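Local coordinates for protein cystalysin (Treponema denticola, PDB 1C7N) that binds pyridoxal-5'-phosphate as a member of the class I and II aminotransferase family, with two chains in its assembly, at residues G97-P100 with A101-A105; E108-K111 with P112-V116; F126-A129 with I130-E134; F240-A243 with G244-M247; R258-F261 with T262-R265. All blocks are in the same frame, centred on the assembly; numbering follows the deposited sequence.

Interaction 1: G97-P100 with A101-A105; sequences GVVP and AVFNA. With PLP (pyridoxal-5'-phosphate), chain I.
The ring of Phe-103 is met at its edge, in plane, by the carbonyl oxygen of Val-99, which lies 3.4 Å from Phe-103 CD1. Val-99 CG1 comes alongside the same ring, 3.7 Å from Phe-103 CE1, the two side chains running the same way off one side of the helix. The second flat group, the pyridine ring of PLP, has Val-98 CG1 against it, 3.7 Å from PLP C6. That methyl stands opposite the backbone N of Val-98 (chi1 174°), which also leaves it facing Val-102 CG2 at 4.1 Å. The phosphate is held at the helix start: Val-98 N gives a nearly straight hydrogen bond to PLP O2P (2.8 Å, 161°). Such a first-turn N-H facing an anion is consistent with a favourable helix-end field. Gly-97 CA lies 3.4 Å from PLP O2P, and its backbone angles (phi 109°) suit a residue without a side chain. Behind the phosphate the helix is regular, Phe-103 N bonding to Val-99 O at 2.9 Å. Asn-104 turns its amide away to Ser-264 and Phe-261 of helix 255-267. Helix 98-109 thus lies with Val-98, Ala-101 and Val-102 on Phe-233 of strand 230-234, Val-102 and Phe-103 on Ala-129 of helix 125-131, and Pro-100 and Phe-103 against Ser-269 and Ala-267 of the second subunit.

Interaction 2: E108-K111 with P112-V116; sequences EFTK and PGDGV
From Lys-111 to Asp-114 the chain makes a type II beta turn, closed by a hydrogen bond from Asp-114 N to Lys-111 O at 2.9 Å. Gly-113 takes the positive phi (97°) that this turn needs at its third position. The carboxylate of Asp-114 folds back over the start of the turn and takes a different donor on each oxygen. Asp-114 OD1 accepts from Lys-111 N at 2.8 Å, the N-H arriving from well above the carboxylate plane, 66° out of it. Asp-114 OD2 receives Lys-111 NZ on its syn side, close to the plane, in a salt bridge of 2.8 Å. To get there the lysine chain starts with CG wedged between its own backbone N and carbonyl carbon, runs extended, and bends at the last torsion (chi4 60°). Its CG passes close by the carboxylate, 3.1 Å from Asp-114 OD1, and the two side chains cross at about a right angle. On the inner side Thr-110 CB leans on Asp-114 OD1 at 3.7 Å, and Thr-110 CG2 reaches Val-116 CG2 at 4.3 Å; its hydroxyl bonds back to Val-106 O in helix 98-109. With one residue supplying both a backbone N-H and an ammonium group, the aspartate is fixed in rotation, and the adjacent positive charge would be expected to favour its ionised form.

Interaction 3: F126-A129 with I130-E134; sequences FFMA and IKNQE
A Schellman motif ends helix 125-131 where Gln-133 reaches back to Ala-129. Glu-134, with positive phi, is the C-prime residue: its N bonds to Lys-131 O at 2.8 Å, while Arg-135 N bonds to Ile-130 O. Gln-133 adds a side-chain bond to this ending. Its NE2 donates to Ala-129 O at 3.1 Å, lying in the carbonyl plane on a lone pair, although the hydrogen bond is bent (143° at the hydrogen) and the carbonyl oxygen lies somewhat out of the plane of the glutamine amide. The chain is extended beyond CG (chi2 -165°), which carries the amide along the helix end to the last turn. The stronger partner of this NE2 is Phe-103 O of helix 98-109, so one amide nitrogen serves two carbonyls. Ile-130 lies against the preceding turn: its CG1 is 3.4 Å from Phe-126 O. The backbone is looser here, for Ile-130 N makes just weak bonds, to Phe-126 O at 3.4 Å and Phe-127 O at 3.2 Å. Lys-131 N then restores a regular bond to Phe-127 O at 3.1 Å, and Lys-131 CG sits 3.5 Å from that same Phe-127 O. The helix belongs to the beta-alpha-beta unit formed with strands 115-118 and 136-139. Phe-127 and Ile-130 lie on Ile-118 and Ile-137 of those strands, Ala-129 faces Val-102 and Phe-103 of helix 98-109, and Met-128, Lys-131 and Asn-132 are on the exposed side.

Interaction 4: F240-A243 with G244-M247; sequences FNIA and GMGM
Ile-242 and Met-245 carry both the polar and the apolar part of this contact. Among the hydrogen bonds, Met-245 N donates to Ile-242 O at 2.9 Å; the N-H comes in from above the carbonyl plane, 64° out of it, and not on a lone pair. Water 1 donates a second bond to that oxygen, Ile-242 O lying 3.1 Å from it, and accepts a weak one from Met-247 N at 2.8 Å. The water therefore joins the start of the turn to the residue that leads out of it. These bonds belong to the loop between helix 237-240 and strand 248-251. The helix stops in a Schellman motif with Asn-241, at positive phi, as the first residue beyond it, and the chain then winds through one tight turn at Ala-243 and Gly-244. Gly-246, with phi 31°, turns it onward. The apolar contact is tight: Met-245 CG presses on Ile-242 CB at 3.5 Å and lies 3.9 Å from Ile-242 CG2, the two side chains meeting at a slant. The methionine chain is bent at chi2 and chi3, and the side chain also packs on Leu-53 of helix 47-59 and Ala-280 of helix 275-287. The second subunit packs against the turn: its Leu-62 lies on Ile-242 and Met-245, its Tyr-64 on Ala-243, and Gly-244 makes backbone hydrogen bonds to it. The nearest atoms of the Ala-243 side chain and PLP are about 4 Å apart.

Interaction 5: R258-F261 with T262-R265; sequences RERF and TKSR
Thr-262 bonds twice to one oxygen, Arg-258 O, on the packed side of this helix turn. Its backbone N donates at 3.0 Å to Arg-258 O, and its hydroxyl OG1 donates to Arg-258 O at 2.9 Å. The two arrive from opposite faces of the carbonyl plane, the hydroxyl 38° above it. OG1 points back down the helix because it stands across from the carbonyl carbon of Thr-262 (chi1 -61°). On the same inner side Phe-261 is buried, reaching Ala-101 of helix 98-109 and Ile-93 of strand 92-95. Phe-261 O accepts from Arg-265 N at 2.9 Å and has a second donor from helix 98-109. The guanidinium of Arg-265 goes to Asn-94 O, and that of Arg-258 to Ile-252 O.

The outer side holds Glu-259, Arg-260 and Lys-263, all exposed. Its cross-contact is mainly backbone, Lys-263 N to Glu-259 O at 3.1 Å with the donor above the carbonyl plane. The like-charged Arg-260 NH1 and Lys-263 NZ stand 5.6 Å apart, without touching. Arg-260 NH1 forms a salt bridge with Glu-108, whose side chain Lys-263 also touches, so this acid would be expected to ease whatever repulsion the two cations feel. The threonine hydroxyl, for its part, is satisfied within its own helix, by a carbonyl that keeps its usual helical N-H.

Overall arrangement
Helix 98-109 is the hub. It begins in interaction 1 at the phosphate of PLP and runs out into the turn of interaction 2, their centres 14 Å apart. Interaction 3 lies beside it, bonded through Phe-103 O to Gln-133 NE2 (2.8 Å), and meets interaction 2 where Gly-113 N bonds to Glu-134 O (3.1 Å). Interaction 5 flanks the helix too: Asn-104 ND2 reaches Phe-261 O at 2.9 Å, and Glu-108 OE2 pairs with Arg-260 NH1 at 2.7 Å. Interaction 4 touches none of the others, its nearest atoms about 4 Å from interaction 1, yet both border PLP and the second subunit.

Interaction 1: G97-P100 with A101-A105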
# COMPACT_ATOMS: atom_id res chain seq x y z
N GLY A 97 1.75 -4.89 3.85
CA GLY A 97 2.45 -4.94 5.12
C GLY A 97 1.67 -5.65 6.21
O GLY A 97 0.44 -5.65 6.22
N VAL A 98 2.40 -6.26 7.13
CA VAL A 98 1.80 -6.98 8.24
C VAL A 98 1.20 -6.06 9.29
O VAL A 98 0.12 -6.34 9.82
CB VAL A 98 2.84 -7.91 8.90
CG1 VAL A 98 2.25 -8.57 10.14
CG2 VAL A 98 3.27 -8.97 7.90
N VAL A 99 1.87 -4.96 9.61
CA VAL A 99 1.34 -4.05 10.62
C VAL A 99 -0.05 -3.56 10.24
O VAL A 99 -0.97 -3.60 11.06
CB VAL A 99 2.28 -2.84 10.86
CG1 VAL A 99 1.64 -1.87 11.84
CG2 VAL A 99 3.62 -3.34 11.40
N PRO A 100 -0.24 -3.10 8.99
CA PRO A 100 -1.59 -2.65 8.62
C PRO A 100 -2.61 -3.78 8.76
O PRO A 100 -3.77 -3.56 9.10
CB PRO A 100 -1.41 -2.20 7.17
CG PRO A 100 -0.01 -1.68 7.16
CD PRO A 100 0.74 -2.75 7.95
N ALA A 101 -2.16 -5.01 8.50
CA ALA A 101 -3.05 -6.16 8.61
C ALA A 101 -3.42 -6.38 10.07
O ALA A 101 -4.56 -6.74 10.38
CB ALA A 101 -2.37 -7.40 8.04
N VAL A 102 -2.46 -6.17 10.97
CA VAL A 102 -2.73 -6.33 12.39
C VAL A 102 -3.70 -5.25 12.86
O VAL A 102 -4.67 -5.53 13.56
CB VAL A 102 -1.43 -6.26 13.22
CG1 VAL A 102 -1.76 -6.24 14.71
CG2 VAL A 102 -0.53 -7.45 12.89
N PHE A 103 -3.45 -4.00 12.45
CA PHE A 103 -4.34 -2.90 12.81
C PHE A 103 -5.75 -3.23 12.35
O PHE A 103 -6.72 -2.97 13.06
CB PHE A 103 -3.89 -1.59 12.15
CG PHE A 103 -3.01 -0.75 13.02
CD1 PHE A 103 -1.69 -1.11 13.26
CD2 PHE A 103 -3.51 0.41 13.61
CE1 PHE A 103 -0.87 -0.32 14.07
CE2 PHE A 103 -2.70 1.21 14.42
CZ PHE A 103 -1.38 0.84 14.65
N ASN A 104 -5.85 -3.80 11.15
CA ASN A 104 -7.13 -4.17 10.57
C ASN A 104 -7.80 -5.27 11.39
O ASN A 104 -9.02 -5.28 11.55
CB ASN A 104 -6.95 -4.63 9.13
CG ASN A 104 -8.27 -4.80 8.41
OD1 ASN A 104 -9.06 -3.86 8.31
ND2 ASN A 104 -8.52 -6.00 7.89
N ALA A 105 -7.00 -6.20 11.89
CA ALA A 105 -7.54 -7.30 12.69
C ALA A 105 -8.21 -6.74 13.95
O ALA A 105 -9.33 -7.12 14.29
CB ALA A 105 -6.44 -8.27 13.07
N1 PLP I . 5.81 -8.25 12.53
C2 PLP I . 7.04 -8.42 13.20
C2A PLP I . 6.99 -9.30 14.43
C3 PLP I . 8.21 -7.80 12.57
O3 PLP I . 9.32 -7.90 13.31
C4 PLP I . 8.07 -7.14 11.33
C4A PLP I . 9.23 -6.59 10.62
C5 PLP I . 6.71 -7.06 10.71
C6 PLP I . 5.62 -7.59 11.34
C5A PLP I . 6.67 -6.67 9.24
O4P PLP I . 5.93 -5.62 8.76
P PLP I . 5.98 -5.50 7.14
O1P PLP I . 5.44 -4.16 6.92
O2P PLP I . 5.08 -6.58 6.57
O3P PLP I . 7.35 -5.63 6.66

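Interaction 2: E108-K111 with P112-V116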
# COMPACT_ATOMS: atom_id res chain seq x y z
N GLU A 108 -11.49 -4.71 13.05
CA GLU A 108 -12.64 -5.54 12.70
C GLU A 108 -13.18 -6.52 13.74
O GLU A 108 -14.39 -6.62 13.92
CB GLU A 108 -12.33 -6.30 11.41
CG GLU A 108 -13.44 -7.22 10.92
CD GLU A 108 -14.77 -6.51 10.74
OE1 GLU A 108 -14.78 -5.35 10.29
OE2 GLU A 108 -15.82 -7.13 11.05
N PHE A 109 -12.30 -7.23 14.44
CA PHE A 109 -12.77 -8.22 15.40
C PHE A 109 -12.85 -7.85 16.88
O PHE A 109 -13.05 -8.71 17.73
CB PHE A 109 -11.98 -9.52 15.21
CG PHE A 109 -12.04 -10.05 13.80
CD1 PHE A 109 -11.11 -9.65 12.85
CD2 PHE A 109 -13.08 -10.89 13.41
CE1 PHE A 109 -11.22 -10.07 11.52
CE2 PHE A 109 -13.20 -11.32 12.09
CZ PHE A 109 -12.26 -10.91 11.14
N THR A 110 -12.68 -6.57 17.18
CA THR A 110 -12.79 -6.10 18.56
C THR A 110 -13.42 -4.71 18.53
O THR A 110 -13.53 -4.09 17.48
CB THR A 110 -11.42 -5.99 19.28
OG1 THR A 110 -10.62 -4.97 18.66
CG2 THR A 110 -10.68 -7.32 19.23
N LYS A 111 -13.83 -4.23 19.70
CA LYS A 111 -14.44 -2.91 19.82
C LYS A 111 -13.68 -2.15 20.90
O LYS A 111 -13.00 -2.77 21.72
CB LYS A 111 -15.91 -3.05 20.21
CG LYS A 111 -16.13 -3.82 21.51
CD LYS A 111 -17.59 -3.82 21.93
CE LYS A 111 -17.83 -4.69 23.16
NZ LYS A 111 -17.06 -4.23 24.35
N PRO A 112 -13.78 -0.82 20.91
CA PRO A 112 -13.07 -0.07 21.95
C PRO A 112 -13.39 -0.66 23.32
O PRO A 112 -14.53 -1.02 23.60
CB PRO A 112 -13.60 1.35 21.77
CG PRO A 112 -13.81 1.43 20.29
CD PRO A 112 -14.47 0.10 19.99
N GLY A 113 -12.37 -0.76 24.17
CA GLY A 113 -12.59 -1.32 25.49
C GLY A 113 -12.24 -2.79 25.56
O GLY A 113 -11.89 -3.30 26.63
N ASP A 114 -12.33 -3.49 24.43
CA ASP A 114 -12.00 -4.91 24.38
C ASP A 114 -10.51 -5.11 24.65
O ASP A 114 -9.69 -4.25 24.34
CB ASP A 114 -12.32 -5.50 23.00
CG ASP A 114 -13.81 -5.71 22.79
OD1 ASP A 114 -14.18 -6.21 21.71
OD2 ASP A 114 -14.60 -5.36 23.69
N GLY A 115 -10.17 -6.26 25.23
CA GLY A 115 -8.78 -6.55 25.51
C GLY A 115 -8.17 -7.46 24.46
O GLY A 115 -8.87 -8.29 23.86
N VAL A 116 -6.88 -7.28 24.21
CA VAL A 116 -6.13 -8.10 23.27
C VAL A 116 -4.87 -8.56 24.00
O VAL A 116 -4.11 -7.73 24.52
CB VAL A 116 -5.71 -7.31 22.01
CG1 VAL A 116 -4.80 -8.17 21.14
CG2 VAL A 116 -6.94 -6.90 21.23

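Interaction 3: F126-A129 with I130-E134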
# COMPACT_ATOMS: atom_id res chain seq x y z
N PHE A 126 2.92 -3.89 18.00
CA PHE A 126 1.81 -4.66 18.56
C PHE A 126 1.08 -3.77 19.57
O PHE A 126 -0.15 -3.71 19.56
CB PHE A 126 2.30 -5.91 19.29
CG PHE A 126 2.49 -7.11 18.39
CD1 PHE A 126 2.76 -8.36 18.94
CD2 PHE A 126 2.40 -6.99 17.01
CE1 PHE A 126 2.94 -9.48 18.13
CE2 PHE A 126 2.58 -8.10 16.19
CZ PHE A 126 2.85 -9.35 16.75
N PHE A 127 1.84 -3.11 20.43
CA PHE A 127 1.26 -2.22 21.43
C PHE A 127 0.44 -1.14 20.75
O PHE A 127 -0.69 -0.85 21.15
CB PHE A 127 2.36 -1.55 22.27
CG PHE A 127 3.16 -2.50 23.11
CD1 PHE A 127 4.06 -3.39 22.53
CD2 PHE A 127 3.03 -2.50 24.49
CE1 PHE A 127 4.83 -4.25 23.31
CE2 PHE A 127 3.79 -3.36 25.29
CZ PHE A 127 4.69 -4.24 24.69
N MET A 128 1.02 -0.53 19.73
CA MET A 128 0.39 0.54 18.98
C MET A 128 -0.93 0.12 18.34
O MET A 128 -1.94 0.82 18.46
CB MET A 128 1.35 1.06 17.92
CG MET A 128 2.69 1.54 18.48
SD MET A 128 3.93 1.85 17.20
CE MET A 128 3.18 3.23 16.34
N ALA A 129 -0.93 -1.02 17.66
CA ALA A 129 -2.13 -1.51 16.98
C ALA A 129 -3.31 -1.63 17.92
O ALA A 129 -4.47 -1.49 17.51
CB ALA A 129 -1.84 -2.86 16.34
N ILE A 130 -3.02 -1.89 19.19
CA ILE A 130 -4.06 -2.06 20.19
C ILE A 130 -4.54 -0.76 20.83
O ILE A 130 -5.67 -0.34 20.60
CB ILE A 130 -3.58 -3.04 21.29
CG1 ILE A 130 -3.28 -4.41 20.65
CG2 ILE A 130 -4.65 -3.18 22.37
CD1 ILE A 130 -2.58 -5.39 21.57
N LYS A 131 -3.68 -0.12 21.63
CA LYS A 131 -4.10 1.10 22.31
C LYS A 131 -4.39 2.30 21.41
O LYS A 131 -5.25 3.13 21.74
CB LYS A 131 -3.09 1.49 23.39
CG LYS A 131 -1.74 1.96 22.90
CD LYS A 131 -0.90 2.43 24.08
CE LYS A 131 -1.61 3.57 24.83
NZ LYS A 131 -0.95 3.92 26.12
N ASN A 132 -3.70 2.41 20.28
CA ASN A 132 -3.94 3.52 19.37
C ASN A 132 -5.36 3.47 18.82
O ASN A 132 -5.87 4.47 18.33
CB ASN A 132 -2.93 3.49 18.22
CG ASN A 132 -1.57 4.03 18.62
OD1 ASN A 132 -1.25 4.11 19.81
ND2 ASN A 132 -0.75 4.40 17.64
N GLN A 133 -6.00 2.31 18.91
CA GLN A 133 -7.38 2.16 18.45
C GLN A 133 -8.29 2.03 19.66
O GLN A 133 -9.43 1.57 19.57
CB GLN A 133 -7.51 0.94 17.53
CG GLN A 133 -6.65 1.03 16.27
CD GLN A 133 -7.05 0.03 15.21
OE1 GLN A 133 -8.12 0.14 14.61
NE2 GLN A 133 -6.20 -0.96 14.97
N GLU A 134 -7.76 2.45 20.81
CA GLU A 134 -8.45 2.43 22.08
C GLU A 134 -8.94 1.08 22.59
O GLU A 134 -10.00 0.97 23.21
CB GLU A 134 -9.61 3.44 22.06
CG GLU A 134 -9.16 4.84 21.69
CD GLU A 134 -10.23 5.90 21.96
OE1 GLU A 134 -10.06 7.04 21.49
OE2 GLU A 134 -11.23 5.58 22.63

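Interaction 4: F240-A243 with G244-M247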
# COMPACT_ATOMS: atom_id res chain seq x y z
N PHE A 240 13.37 -11.87 2.48
CA PHE A 240 14.19 -11.42 1.35
C PHE A 240 14.54 -9.93 1.32
O PHE A 240 14.92 -9.39 0.27
CB PHE A 240 13.51 -11.83 0.05
CG PHE A 240 13.23 -13.31 -0.04
CD1 PHE A 240 11.99 -13.83 0.32
CD2 PHE A 240 14.23 -14.20 -0.44
CE1 PHE A 240 11.75 -15.21 0.27
CE2 PHE A 240 14.00 -15.57 -0.49
CZ PHE A 240 12.76 -16.08 -0.14
N ASN A 241 14.40 -9.26 2.46
CA ASN A 241 14.72 -7.84 2.58
C ASN A 241 13.94 -6.96 1.61
O ASN A 241 14.52 -6.08 0.95
CB ASN A 241 16.23 -7.66 2.39
CG ASN A 241 16.71 -6.28 2.79
OD1 ASN A 241 16.06 -5.58 3.56
ND2 ASN A 241 17.87 -5.89 2.28
N ILE A 242 12.63 -7.18 1.51
CA ILE A 242 11.80 -6.36 0.62
C ILE A 242 10.62 -5.69 1.32
O ILE A 242 9.49 -5.71 0.82
CB ILE A 242 11.28 -7.18 -0.59
CG1 ILE A 242 10.52 -8.42 -0.12
CG2 ILE A 242 12.44 -7.56 -1.49
CD1 ILE A 242 9.87 -9.20 -1.28
N ALA A 243 10.90 -5.09 2.47
CA ALA A 243 9.88 -4.38 3.22
C ALA A 243 9.41 -3.20 2.36
O ALA A 243 8.29 -2.72 2.52
CB ALA A 243 10.46 -3.85 4.54
N GLY A 244 10.27 -2.77 1.45
CA GLY A 244 9.93 -1.66 0.56
C GLY A 244 9.17 -2.07 -0.69
O GLY A 244 8.98 -1.26 -1.61
N MET A 245 8.74 -3.33 -0.72
CA MET A 245 7.97 -3.87 -1.84
C MET A 245 6.51 -4.04 -1.43
O MET A 245 5.67 -4.45 -2.24
CB MET A 245 8.58 -5.19 -2.29
CG MET A 245 9.94 -5.02 -2.95
SD MET A 245 9.85 -3.88 -4.35
CE MET A 245 9.79 -5.01 -5.74
N GLY A 246 6.23 -3.72 -0.17
CA GLY A 246 4.89 -3.80 0.38
C GLY A 246 3.91 -4.83 -0.13
O GLY A 246 3.01 -4.50 -0.91
N MET A 247 4.06 -6.08 0.30
CA MET A 247 3.14 -7.14 -0.10
C MET A 247 3.13 -8.24 0.95
O MET A 247 4.16 -8.84 1.24
CB MET A 247 3.54 -7.72 -1.46
CG MET A 247 2.57 -8.79 -1.99
SD MET A 247 0.82 -8.31 -1.94
CE MET A 247 0.77 -6.99 -3.15
O HOH W 1 6.69 -6.96 0.23

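Interaction 5: R258-F261 with T262-R265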
# COMPACT_ATOMS: atom_id res chain seq x y z
N ARG A 258 -12.52 -14.43 7.04
CA ARG A 258 -11.81 -13.92 5.87
C ARG A 258 -12.57 -12.77 5.22
O ARG A 258 -11.98 -11.73 4.92
CB ARG A 258 -11.61 -15.05 4.84
CG ARG A 258 -10.76 -14.65 3.64
CD ARG A 258 -10.32 -15.87 2.83
NE ARG A 258 -11.44 -16.58 2.22
CZ ARG A 258 -11.75 -17.85 2.47
NH1 ARG A 258 -11.03 -18.56 3.32
NH2 ARG A 258 -12.78 -18.42 1.84
N GLU A 259 -13.87 -12.95 5.03
CA GLU A 259 -14.69 -11.91 4.41
C GLU A 259 -14.84 -10.67 5.28
O GLU A 259 -15.04 -9.57 4.76
CB GLU A 259 -16.06 -12.50 4.03
CG GLU A 259 -15.99 -13.39 2.79
CD GLU A 259 -17.24 -14.22 2.57
OE1 GLU A 259 -18.36 -13.67 2.65
OE2 GLU A 259 -17.11 -15.43 2.29
N ARG A 260 -14.73 -10.83 6.59
CA ARG A 260 -14.83 -9.68 7.50
C ARG A 260 -13.53 -8.89 7.47
O ARG A 260 -13.52 -7.66 7.53
CB ARG A 260 -15.13 -10.13 8.94
CG ARG A 260 -16.56 -10.60 9.18
CD ARG A 260 -17.14 -9.95 10.44
NE ARG A 260 -16.47 -10.37 11.67
CZ ARG A 260 -16.53 -9.69 12.81
NH1 ARG A 260 -17.22 -8.56 12.88
NH2 ARG A 260 -15.91 -10.14 13.89
N PHE A 261 -12.41 -9.62 7.41
CA PHE A 261 -11.09 -9.00 7.36
C PHE A 261 -10.97 -8.21 6.06
O PHE A 261 -10.45 -7.10 6.03
CB PHE A 261 -10.02 -10.09 7.40
CG PHE A 261 -8.61 -9.56 7.38
CD1 PHE A 261 -7.97 -9.19 8.56
CD2 PHE A 261 -7.92 -9.44 6.18
CE1 PHE A 261 -6.67 -8.70 8.54
CE2 PHE A 261 -6.62 -8.95 6.15
CZ PHE A 261 -5.99 -8.58 7.33
N THR A 262 -11.46 -8.81 4.98
CA THR A 262 -11.42 -8.19 3.66
C THR A 262 -12.28 -6.93 3.56
O THR A 262 -11.87 -5.93 2.97
CB THR A 262 -11.88 -9.19 2.60
OG1 THR A 262 -10.99 -10.32 2.61
CG2 THR A 262 -11.87 -8.55 1.22
N LYS A 263 -13.48 -6.99 4.13
CA LYS A 263 -14.38 -5.84 4.10
C LYS A 263 -13.71 -4.69 4.84
O LYS A 263 -13.66 -3.56 4.34
CB LYS A 263 -15.71 -6.16 4.79
CG LYS A 263 -15.56 -6.56 6.26
CD LYS A 263 -16.88 -6.75 7.00
CE LYS A 263 -17.48 -5.42 7.43
NZ LYS A 263 -18.64 -5.61 8.36
N SER A 264 -13.18 -4.98 6.02
CA SER A 264 -12.52 -3.97 6.83
C SER A 264 -11.32 -3.38 6.09
O SER A 264 -11.13 -2.16 6.08
CB SER A 264 -12.07 -4.55 8.16
OG SER A 264 -11.48 -3.55 8.96
N ARG A 265 -10.51 -4.24 5.49
CA ARG A 265 -9.36 -3.76 4.74
C ARG A 265 -9.81 -2.85 3.60
O ARG A 265 -9.19 -1.82 3.33
CB ARG A 265 -8.57 -4.95 4.17
CG ARG A 265 -7.62 -4.56 3.05
CD ARG A 265 -8.21 -4.93 1.70
NE ARG A 265 -7.56 -6.12 1.18
CZ ARG A 265 -7.95 -6.80 0.11
NH1 ARG A 265 -9.02 -6.43 -0.59
NH2 ARG A 265 -7.26 -7.86 -0.27